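Local coordinates for flagellar hook-associated protein (Burkholderia pseudomallei, PDB 4UT1) that probably serves as a structural protein of the bacterial flagellum, at the junction between hook and filament, at residues A[167-172]-A[291-296]; A[453-458]-A[559-564]; A[480-485]-A[492-497]. One frame throughout, in Å; residues are numbered along the deposited sequence.

Interaction 1. Residues A[167-172]-A[291-296]; sequences SQLTDT and GLLAFR. With EDO (1,2-ethanediol), chain M.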
loop_
_atom_site.group_PDB
_atom_site.type_symbol
_atom_site.label_atom_id
_atom_site.label_comp_id
_atom_site.label_asym_id
_atom_site.label_seq_id
_atom_site.Cartn_x
_atom_site.Cartn_y
_atom_site.Cartn_z
ATOM N N SER A 167 17.046 -16.443 4.120
ATOM C CA SER A 167 17.830 -17.563 4.638
ATOM C C SER A 167 17.752 -18.783 3.737
ATOM O O SER A 167 18.763 -19.462 3.504
ATOM C CB SER A 167 17.383 -17.910 6.052
ATOM O OG SER A 167 17.881 -16.938 6.954
ATOM N N GLN A 168 16.567 -19.055 3.208
ATOM C CA GLN A 168 16.398 -20.213 2.339
ATOM C C GLN A 168 17.103 -20.042 1.001
ATOM O O GLN A 168 17.656 -21.012 0.458
ATOM C CB GLN A 168 14.917 -20.504 2.123
ATOM C CG GLN A 168 14.263 -21.120 3.363
ATOM C CD GLN A 168 12.794 -21.402 3.167
ATOM O OE1 GLN A 168 11.955 -20.869 3.887
ATOM N NE2 GLN A 168 12.471 -22.243 2.200
ATOM N N LEU A 169 17.099 -18.819 0.473
ATOM C CA LEU A 169 17.894 -18.515 -0.717
ATOM C C LEU A 169 19.365 -18.842 -0.476
ATOM O O LEU A 169 19.999 -19.505 -1.290
ATOM C CB LEU A 169 17.743 -17.044 -1.133
ATOM C CG LEU A 169 16.374 -16.659 -1.696
ATOM C CD1 LEU A 169 16.274 -15.167 -1.907
ATOM C CD2 LEU A 169 16.093 -17.409 -3.005
ATOM N N THR A 170 19.916 -18.389 0.641
ATOM C CA THR A 170 21.327 -18.662 0.931
ATOM C C THR A 170 21.596 -20.156 1.110
ATOM O O THR A 170 22.579 -20.691 0.575
ATOM C CB THR A 170 21.795 -17.905 2.193
ATOM O OG1 THR A 170 21.668 -16.501 1.964
ATOM C CG2 THR A 170 23.254 -18.237 2.527
ATOM N N ASP A 171 20.725 -20.837 1.848
ATOM C CA ASP A 171 20.884 -22.277 2.035
ATOM C C ASP A 171 20.815 -22.984 0.701
ATOM O O ASP A 171 21.583 -23.916 0.451
ATOM C CB ASP A 171 19.825 -22.846 2.973
ATOM C CG ASP A 171 20.096 -22.507 4.416
ATOM O OD1 ASP A 171 21.210 -22.021 4.696
ATOM O OD2 ASP A 171 19.204 -22.728 5.264
ATOM N N THR A 172 19.920 -22.509 -0.164
ATOM C CA THR A 172 19.729 -23.129 -1.460
ATOM C C THR A 172 21.002 -22.969 -2.295
ATOM O O THR A 172 21.443 -23.914 -2.960
ATOM C CB THR A 172 18.532 -22.534 -2.205
ATOM O OG1 THR A 172 17.336 -22.777 -1.454
ATOM C CG2 THR A 172 18.388 -23.168 -3.585
ATOM N N GLY A 291 10.844 -21.054 -6.853
ATOM C CA GLY A 291 9.671 -21.057 -5.984
ATOM C C GLY A 291 9.782 -19.985 -4.913
ATOM O O GLY A 291 8.793 -19.318 -4.571
ATOM N N LEU A 292 10.986 -19.818 -4.372
ATOM C CA LEU A 292 11.223 -18.797 -3.353
ATOM C C LEU A 292 11.021 -17.419 -3.950
ATOM O O LEU A 292 10.319 -16.582 -3.383
ATOM C CB LEU A 292 12.637 -18.903 -2.782
ATOM C CG LEU A 292 12.893 -20.019 -1.767
ATOM C CD1 LEU A 292 14.376 -20.353 -1.717
ATOM C CD2 LEU A 292 12.405 -19.604 -0.387
ATOM N N LEU A 293 11.666 -17.189 -5.095
ATOM C CA LEU A 293 11.598 -15.904 -5.773
ATOM C C LEU A 293 10.189 -15.549 -6.245
ATOM O O LEU A 293 9.747 -14.416 -6.081
ATOM C CB LEU A 293 12.570 -15.891 -6.960
ATOM C CG LEU A 293 14.033 -16.045 -6.550
ATOM C CD1 LEU A 293 14.948 -16.189 -7.768
ATOM C CD2 LEU A 293 14.472 -14.881 -5.674
ATOM N N ALA A 294 9.483 -16.505 -6.845
ATOM C CA ALA A 294 8.113 -16.243 -7.304
ATOM C C ALA A 294 7.167 -15.900 -6.146
ATOM O O ALA A 294 6.320 -15.013 -6.266
ATOM C CB ALA A 294 7.577 -17.435 -8.079
ATOM N N PHE A 295 7.305 -16.614 -5.032
ATOM C CA PHE A 295 6.518 -16.327 -3.837
ATOM C C PHE A 295 6.764 -14.900 -3.372
ATOM O O PHE A 295 5.825 -14.162 -3.076
ATOM C CB PHE A 295 6.852 -17.320 -2.708
ATOM C CG PHE A 295 6.314 -16.917 -1.356
ATOM C CD1 PHE A 295 4.962 -17.003 -1.078
ATOM C CD2 PHE A 295 7.170 -16.455 -0.358
ATOM C CE1 PHE A 295 4.472 -16.633 0.160
ATOM C CE2 PHE A 295 6.683 -16.079 0.884
ATOM C CZ PHE A 295 5.327 -16.166 1.141
ATOM N N ARG A 296 8.033 -14.509 -3.329
ATOM C CA ARG A 296 8.398 -13.174 -2.869
ATOM C C ARG A 296 7.807 -12.061 -3.745
ATOM O O ARG A 296 7.152 -11.154 -3.237
ATOM C CB ARG A 296 9.927 -13.029 -2.816
ATOM C CG ARG A 296 10.389 -11.768 -2.089
ATOM C CD ARG A 296 11.879 -11.781 -1.807
ATOM N NE ARG A 296 12.676 -11.699 -3.020
ATOM C CZ ARG A 296 14.001 -11.814 -3.047
ATOM N NH1 ARG A 296 14.663 -12.014 -1.921
ATOM N NH2 ARG A 296 14.658 -11.723 -4.200
HETATM C C1 EDO M . 17.628 -25.789 0.495
HETATM O O1 EDO M . 16.724 -25.311 -0.511
HETATM C C2 EDO M . 17.011 -25.606 1.874
HETATM O O2 EDO M . 16.392 -24.315 1.967
#
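In the helical domain of this FlgK, L169 and L292 meet where two long helices, 134-193 and 287-322, pack antiparallel. Their short segments run 160° apart, with the axes 10.6 Å from each other at closest approach. The two leucines slide past one another in opposite directions, and CD2 of L169 lies 3.6 Å from CD1 of L292. The same L169 methyl also touches L293, whose side chain crosses it at about a right angle and brings CD2 to 4.0 Å from L169 CD2. On the other branch of L292, CD2 packs against Q168, 3.7 Å from its CB and close to NE2 as well; L292 thus meets two consecutive residues of the first helix, while L98 of helix 80-106 adds a third helix to its surroundings. No hydrogen bond joins the two segments; the leucines make most of the contact. At one margin the R296 chain, bent at chi3 (67°), brings NH1 to 3.5 Å from L169 CD1, but the polar work of the guanidinium lies elsewhere: NH1 bonds to L260 O and NH2 forms a salt bridge with D281. At the other, T172 OG1 touches L292 CD1. T172 OG1 donates to Q168 O at 2.6 Å, from the opposite face of that carbonyl to the T172 backbone N, and accepts from O1 of a bound 1,2-ethanediol, probably a crystallisation additive, at 2.8 Å.

Interaction 2. Residues A[453-458]-A[559-564]; sequences AGVATN and QFTIGA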
loop_
_atom_site.group_PDB
_atom_site.type_symbol
_atom_site.label_atom_id
_atom_site.label_comp_id
_atom_site.label_asym_id
_atom_site.label_seq_id
_atom_site.Cartn_x
_atom_site.Cartn_y
_atom_site.Cartn_z
ATOM N N ALA A 453 -28.320 27.896 13.820
ATOM C CA ALA A 453 -29.495 27.795 14.666
ATOM C C ALA A 453 -30.558 28.809 14.238
ATOM O O ALA A 453 -30.234 29.903 13.772
ATOM C CB ALA A 453 -29.110 28.017 16.116
ATOM N N GLY A 454 -31.822 28.430 14.372
ATOM C CA GLY A 454 -32.891 29.396 14.215
ATOM C C GLY A 454 -32.958 30.246 15.466
ATOM O O GLY A 454 -32.841 29.735 16.579
ATOM N N VAL A 455 -33.166 31.547 15.288
ATOM C CA VAL A 455 -33.289 32.484 16.397
ATOM C C VAL A 455 -34.673 32.325 17.030
ATOM O O VAL A 455 -35.671 32.209 16.318
ATOM C CB VAL A 455 -33.067 33.943 15.908
ATOM C CG1 VAL A 455 -33.337 34.949 17.009
ATOM C CG2 VAL A 455 -31.642 34.098 15.368
ATOM N N ALA A 456 -34.734 32.315 18.358
ATOM C CA ALA A 456 -35.928 31.839 19.058
ATOM C C ALA A 456 -37.146 32.745 18.873
ATOM O O ALA A 456 -38.277 32.311 19.078
ATOM C CB ALA A 456 -35.632 31.657 20.549
ATOM N N THR A 457 -36.909 33.984 18.458
ATOM C CA THR A 457 -37.987 34.934 18.189
ATOM C C THR A 457 -38.609 34.765 16.808
ATOM O O THR A 457 -39.576 35.438 16.497
ATOM C CB THR A 457 -37.507 36.384 18.308
ATOM O OG1 THR A 457 -36.288 36.551 17.565
ATOM C CG2 THR A 457 -37.263 36.748 19.773
ATOM N N ASN A 458 -38.053 33.889 15.973
ATOM C CA ASN A 458 -38.656 33.606 14.664
ATOM C C ASN A 458 -40.112 33.185 14.785
ATOM O O ASN A 458 -40.479 32.508 15.736
ATOM C CB ASN A 458 -37.866 32.523 13.934
ATOM C CG ASN A 458 -36.523 33.017 13.465
ATOM O OD1 ASN A 458 -36.199 34.196 13.630
ATOM N ND2 ASN A 458 -35.721 32.119 12.876
ATOM N N GLN A 559 -34.486 35.049 11.462
ATOM C CA GLN A 559 -33.027 35.047 11.476
ATOM C C GLN A 559 -32.489 33.680 11.796
ATOM O O GLN A 559 -33.093 32.925 12.555
ATOM C CB GLN A 559 -32.488 36.045 12.506
ATOM C CG GLN A 559 -33.007 37.482 12.345
ATOM C CD GLN A 559 -32.682 38.331 13.556
ATOM O OE1 GLN A 559 -31.648 39.000 13.597
ATOM N NE2 GLN A 559 -33.551 38.283 14.569
ATOM N N PHE A 560 -31.324 33.391 11.233
ATOM C CA PHE A 560 -30.637 32.121 11.435
ATOM C C PHE A 560 -29.168 32.434 11.664
ATOM O O PHE A 560 -28.565 33.207 10.908
ATOM C CB PHE A 560 -30.869 31.204 10.233
ATOM C CG PHE A 560 -32.319 31.077 9.884
ATOM C CD1 PHE A 560 -32.926 32.011 9.057
ATOM C CD2 PHE A 560 -33.102 30.090 10.471
ATOM C CE1 PHE A 560 -34.289 31.938 8.777
ATOM C CE2 PHE A 560 -34.465 30.004 10.198
ATOM C CZ PHE A 560 -35.058 30.941 9.345
ATOM N N THR A 561 -28.601 31.881 12.733
ATOM C CA THR A 561 -27.233 32.214 13.110
ATOM C C THR A 561 -26.267 31.100 12.739
ATOM O O THR A 561 -26.659 29.935 12.606
ATOM C CB THR A 561 -27.105 32.490 14.615
ATOM O OG1 THR A 561 -27.512 31.325 15.353
ATOM C CG2 THR A 561 -27.976 33.662 15.017
ATOM N N ILE A 562 -25.011 31.493 12.550
ATOM C CA ILE A 562 -23.913 30.581 12.264
ATOM C C ILE A 562 -22.718 31.028 13.085
ATOM O O ILE A 562 -22.316 32.185 13.033
ATOM C CB ILE A 562 -23.532 30.561 10.764
ATOM C CG1 ILE A 562 -24.669 29.984 9.922
ATOM C CG2 ILE A 562 -22.278 29.721 10.545
ATOM C CD1 ILE A 562 -24.492 30.207 8.429
ATOM N N GLY A 563 -22.134 30.115 13.849
ATOM C CA GLY A 563 -21.002 30.487 14.667
ATOM C C GLY A 563 -20.335 29.251 15.234
ATOM O O GLY A 563 -20.705 28.130 14.891
ATOM N N ALA A 564 -19.356 29.463 16.101
ATOM C CA ALA A 564 -18.633 28.359 16.726
ATOM C C ALA A 564 -19.554 27.560 17.641
ATOM O O ALA A 564 -20.458 28.114 18.273
ATOM C CB ALA A 564 -17.428 28.885 17.498
HETATM O O HOH W 1 -36.154 36.724 14.914
#
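N458 grips the backbone of Q559 with both ends of its amide: OD1 accepts from Q559 N at 2.9 Å, and ND2 donates to Q559 O at 2.8 Å. Q559 O takes a second proton from V455 N, 3.1 Å away, and the two donors approach from opposite faces of the carbonyl plane. ND2 of N458 also lies over one face of the F560 ring, 3.6 Å above the plane and toward the rim. V455 packs beside this polar cluster, its CG2 touching Q559 CB at 3.6 Å and T561 CG2 at 3.7 Å. Farther along, A453 and T561 form a hydrogen-bonded pair, with T561 N reaching A453 O at 2.8 Å and A453 N donating to T561 O. What positions N458 is the type I turn V455 to N458, closed by N458 N to V455 O. A water adds a further link by donating to N458 OD1, accepting from Q559 NE2 and bonding to T457 OG1. On the sheet face that carries F560, its ring rests on L550 of strand 546-551 and P554. The whole is an antiparallel edge pairing, strand 450-454 beside 559-564, in which V455 N and then the N458 amide continue the bonding past G454.

Interaction 3. Residues A[480-485]-A[492-497]; sequences TTLAYN and SGFPVG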
loop_
_atom_site.group_PDB
_atom_site.type_symbol
_atom_site.label_atom_id
_atom_site.label_comp_id
_atom_site.label_asym_id
_atom_site.label_seq_id
_atom_site.Cartn_x
_atom_site.Cartn_y
_atom_site.Cartn_z
ATOM N N THR A 480 -22.450 35.051 12.772
ATOM C CA THR A 480 -23.099 35.473 11.535
ATOM C C THR A 480 -24.611 35.314 11.649
ATOM O O THR A 480 -25.102 34.266 12.055
ATOM C CB THR A 480 -22.590 34.671 10.334
ATOM O OG1 THR A 480 -21.188 34.912 10.184
ATOM C CG2 THR A 480 -23.301 35.093 9.065
ATOM N N THR A 481 -25.351 36.358 11.289
ATOM C CA THR A 481 -26.807 36.306 11.395
ATOM C C THR A 481 -27.444 36.525 10.033
ATOM O O THR A 481 -27.326 37.594 9.439
ATOM C CB THR A 481 -27.337 37.342 12.405
ATOM O OG1 THR A 481 -26.770 37.074 13.695
ATOM C CG2 THR A 481 -28.857 37.281 12.503
ATOM N N LEU A 482 -28.077 35.484 9.516
ATOM C CA LEU A 482 -28.782 35.599 8.255
ATOM C C LEU A 482 -30.172 36.094 8.573
ATOM O O LEU A 482 -30.740 35.714 9.583
ATOM C CB LEU A 482 -28.834 34.259 7.530
ATOM C CG LEU A 482 -27.454 33.624 7.326
ATOM C CD1 LEU A 482 -27.603 32.321 6.580
ATOM C CD2 LEU A 482 -26.543 34.614 6.567
ATOM N N ALA A 483 -30.706 36.953 7.717
ATOM C CA ALA A 483 -32.067 37.459 7.880
ATOM C C ALA A 483 -32.828 37.287 6.566
ATOM O O ALA A 483 -32.270 37.511 5.485
ATOM C CB ALA A 483 -32.042 38.915 8.306
ATOM N N TYR A 484 -34.094 36.892 6.655
ATOM C CA TYR A 484 -34.911 36.665 5.469
ATOM C C TYR A 484 -35.795 37.867 5.183
ATOM O O TYR A 484 -36.487 38.369 6.066
ATOM C CB TYR A 484 -35.776 35.421 5.646
ATOM C CG TYR A 484 -36.708 35.076 4.490
ATOM C CD1 TYR A 484 -36.207 34.615 3.284
ATOM C CD2 TYR A 484 -38.097 35.158 4.635
ATOM C CE1 TYR A 484 -37.041 34.258 2.248
ATOM C CE2 TYR A 484 -38.945 34.802 3.598
ATOM C CZ TYR A 484 -38.416 34.359 2.410
ATOM O OH TYR A 484 -39.241 33.990 1.371
ATOM N N ASN A 485 -35.780 38.314 3.936
ATOM C CA ASN A 485 -36.692 39.371 3.502
ATOM C C ASN A 485 -37.830 38.774 2.669
ATOM O O ASN A 485 -37.594 38.263 1.583
ATOM C CB ASN A 485 -35.916 40.426 2.712
ATOM C CG ASN A 485 -36.781 41.595 2.325
ATOM O OD1 ASN A 485 -37.483 41.537 1.325
ATOM N ND2 ASN A 485 -36.756 42.651 3.127
ATOM N N SER A 492 -29.919 37.759 3.651
ATOM C CA SER A 492 -28.719 38.581 3.708
ATOM C C SER A 492 -28.046 38.415 5.064
ATOM O O SER A 492 -28.544 37.692 5.942
ATOM C CB SER A 492 -29.042 40.058 3.432
ATOM O OG SER A 492 -29.875 40.607 4.435
ATOM N N GLY A 493 -26.900 39.063 5.229
ATOM C CA GLY A 493 -26.157 38.991 6.470
ATOM C C GLY A 493 -24.975 38.045 6.384
ATOM O O GLY A 493 -24.379 37.716 7.406
ATOM N N PHE A 494 -24.646 37.593 5.176
ATOM C CA PHE A 494 -23.488 36.717 4.992
ATOM C C PHE A 494 -22.213 37.523 5.214
ATOM O O PHE A 494 -22.221 38.750 5.097
ATOM C CB PHE A 494 -23.495 36.074 3.601
ATOM C CG PHE A 494 -24.682 35.178 3.344
ATOM C CD1 PHE A 494 -25.861 35.695 2.818
ATOM C CD2 PHE A 494 -24.624 33.819 3.646
ATOM C CE1 PHE A 494 -26.961 34.871 2.585
ATOM C CE2 PHE A 494 -25.710 32.988 3.409
ATOM C CZ PHE A 494 -26.887 33.517 2.879
ATOM N N PRO A 495 -21.107 36.839 5.554
ATOM C CA PRO A 495 -19.825 37.526 5.743
ATOM C C PRO A 495 -19.274 38.088 4.430
ATOM O O PRO A 495 -19.354 37.415 3.393
ATOM C CB PRO A 495 -18.902 36.419 6.289
ATOM C CG PRO A 495 -19.823 35.313 6.738
ATOM C CD PRO A 495 -21.011 35.397 5.831
ATOM N N VAL A 496 -18.729 39.300 4.471
ATOM C CA VAL A 496 -18.164 39.905 3.260
ATOM C C VAL A 496 -16.974 39.070 2.840
ATOM O O VAL A 496 -16.301 38.465 3.684
ATOM C CB VAL A 496 -17.726 41.366 3.463
ATOM C CG1 VAL A 496 -18.898 42.217 3.912
ATOM C CG2 VAL A 496 -16.574 41.452 4.456
ATOM N N GLY A 497 -16.742 38.996 1.535
ATOM C CA GLY A 497 -15.615 38.257 1.011
ATOM C C GLY A 497 -15.845 36.766 0.950
ATOM O O GLY A 497 -14.911 35.993 0.763
HETATM O O HOH W 2 -24.181 38.546 9.922
HETATM O O HOH W 3 -32.503 39.809 4.175
#
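A483 and S492 pair as antiparallel neighbours through two backbone hydrogen bonds: A483 N gives its proton to S492 O at 2.9 Å, and S492 N gives its own to A483 O at 3.0 Å. Each carbonyl has additional company. S492 O receives a CA-H contact from L482, while A483 O accepts a proton from a water that also bonds to S492 OG. With chi1 at 64° the serine hydroxyl sits between its backbone N and carbonyl carbon, and the shared water links it to A483 O. One residue on, direct backbone pairing gives way. G493 takes a positive phi of 102°, and a second water bridges the two diverging segments, accepting from T481 N at 2.8 Å and donating to G493 O at 2.7 Å. T481 O receives a CA-H contact from G493, whose CA lies 3.5 Å from T481 O.

The apolar side of the contact belongs to L482 and F494. CD2 of L482 sits over the centre of the phenyl face, 3.5 Å from the F494 ring centroid and 10° off the normal, a CH-pi contact, while CD1 of L482 touches the ring at CE2. T480 lies across P495, the T480 OG1 3.7 Å from the proline CG. Strand 480-485 lies between 559-564 and 490-492 in an antiparallel sheet, and the segment 492-497 leaves that sheet toward strand 498-502 of a second one.

How the interactions relate
From the N terminus, interaction 1 comes first: it closes a loop of 118 residues containing strands 220-225 to 277-278, and joins helices 134-193 and 287-322 in the helical domain. Only after it closes does interaction 2 open, bringing 453-458 back to 559-564 across 100 residues of the D3 domain, none of them helical. Interaction 3 is a short hairpin nested inside that loop. Interactions 2 and 3 share one sheet, since strands 559-564 and 480-485 are neighbours, probably bonded from L482 N to F560 O and from I562 N to T480 O. Interaction 1 lies about 70 Å from interaction 3, centre to centre, on the opposite side of the chain's centre.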